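Local coordinates for probable ribosomal RNA small subunit methyltransferase (Thermus thermophilus, PDB 3DMH), which methylates the N2 of a guanine in 16S ribosomal RNA, using S-adenosylmethionine as the methyl donor, at residues G228-G231 against V232-R235. Numbering follows the deposited sequence.
Sequences GPEG and VRGR
The carboxylate of Glu230 meets the guanidinium of Arg233 at its edge, the two planes only 18° apart, while the guanidinium of Arg235 carries the carbonyl oxygen of Gly231 over one face, 3.7 Å above its centre. In the first pair the two side chains run side by side. Glu230 OE1 offers its syn lone pair to Arg233 NE at 2.9 Å, within the guanidinium plane and with a fairly straight N-H...O angle of 161°, which makes a salt bridge through a single N-H; Arg233 NH2 stays 3.9 Å from Glu230 OE2. With CG anti to the backbone N (chi1 -170°), Arg233 extends until its chain bends at chi3, which turns NE toward the acid. The same two residues are also joined through the backbone: Arg233 N donates to Glu230 O at 3.2 Å, from well above the carbonyl plane. Two beta turns follow each other here, type I from Gly228 to Gly231 and type II from Val232 to Arg235, and together they link helix 214-227 to strand 236-240 in the Rossmann-like methyltransferase domain, at the surface and away from the cofactor and guanosine. Each turn is closed by a backbone hydrogen bond, Gly231 N to Gly228 O and Arg235 N to Val232 O, both 3.1 Å. Gly228, with positive phi, is where the chain leaves the helix, and Gly234 takes the third position of the type II turn, where positive phi favours glycine. A water joins the turns by donating to Arg233 O at 2.8 Å and, weakly, to Glu230 O. Arg235 reaches back toward Gly231 through a bend at chi2 and also touches Asp300 and Ile301 of strand 299-304. Buried Val232 packs against Ile301, Met254 and Ala256.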
loop_
_atom_site.group_PDB
_atom_site.type_symbol
_atom_site.label_atom_id
_atom_site.label_comp_id
_atom_site.label_asym_id
_atom_site.label_seq_id
_atom_site.Cartn_x
_atom_site.Cartn_y
_atom_site.Cartn_z
ATOM N N GLY A 228 -21.142 19.778 11.797
ATOM C CA GLY A 228 -20.719 20.977 12.534
ATOM C C GLY A 228 -19.288 20.839 13.033
ATOM O O GLY A 228 -18.777 19.722 13.132
ATOM N N PRO A 229 -18.625 21.973 13.344
ATOM C CA PRO A 229 -17.245 21.998 13.847
ATOM C C PRO A 229 -17.015 21.128 15.086
ATOM O O PRO A 229 -15.906 20.615 15.276
ATOM C CB PRO A 229 -17.021 23.477 14.197
ATOM C CG PRO A 229 -18.382 24.092 14.229
ATOM C CD PRO A 229 -19.167 23.334 13.212
ATOM N N GLU A 230 -18.056 20.959 15.902
ATOM C CA GLU A 230 -17.959 20.202 17.152
ATOM C C GLU A 230 -18.546 18.784 17.085
ATOM O O GLU A 230 -18.437 18.027 18.057
ATOM C CB GLU A 230 -18.610 20.982 18.305
ATOM C CG GLU A 230 -17.878 22.265 18.701
ATOM C CD GLU A 230 -16.458 22.013 19.181
ATOM O OE1 GLU A 230 -16.269 21.171 20.088
ATOM O OE2 GLU A 230 -15.529 22.659 18.649
ATOM N N GLY A 231 -19.150 18.424 15.949
ATOM C CA GLY A 231 -19.879 17.150 15.809
ATOM C C GLY A 231 -18.980 15.931 15.726
ATOM O O GLY A 231 -19.447 14.798 15.558
ATOM N N VAL A 232 -17.681 16.171 15.851
ATOM C CA VAL A 232 -16.690 15.118 15.802
ATOM C C VAL A 232 -15.980 14.929 17.152
ATOM O O VAL A 232 -15.473 13.852 17.448
ATOM C CB VAL A 232 -15.713 15.353 14.615
ATOM C CG1 VAL A 232 -14.298 15.046 14.983
ATOM C CG2 VAL A 232 -16.163 14.550 13.401
ATOM N N ARG A 233 -15.973 15.968 17.986
ATOM C CA ARG A 233 -15.297 15.887 19.278
ATOM C C ARG A 233 -15.813 14.720 20.122
ATOM O O ARG A 233 -17.026 14.518 20.256
ATOM C CB ARG A 233 -15.406 17.212 20.049
ATOM C CG ARG A 233 -14.521 17.282 21.298
ATOM C CD ARG A 233 -14.443 18.698 21.900
ATOM N NE ARG A 233 -13.939 19.688 20.944
ATOM C CZ ARG A 233 -12.671 19.783 20.541
ATOM N NH1 ARG A 233 -11.742 18.944 20.995
ATOM N NH2 ARG A 233 -12.333 20.719 19.665
ATOM N N GLY A 234 -14.876 13.950 20.668
ATOM C CA GLY A 234 -15.196 12.838 21.560
ATOM C C GLY A 234 -15.760 11.592 20.891
ATOM O O GLY A 234 -16.071 10.611 21.576
ATOM N N ARG A 235 -15.904 11.635 19.564
ATOM C CA ARG A 235 -16.432 10.511 18.780
ATOM C C ARG A 235 -15.300 9.574 18.373
ATOM O O ARG A 235 -14.165 10.009 18.156
ATOM C CB ARG A 235 -17.170 10.991 17.510
ATOM C CG ARG A 235 -18.300 12.003 17.744
ATOM C CD ARG A 235 -19.450 11.435 18.529
ATOM N NE ARG A 235 -20.446 12.464 18.804
ATOM C CZ ARG A 235 -21.483 12.739 18.018
ATOM N NH1 ARG A 235 -21.669 12.053 16.891
ATOM N NH2 ARG A 235 -22.336 13.699 18.364
HETATM O O HOH W 1 -19.545 15.082 19.107
#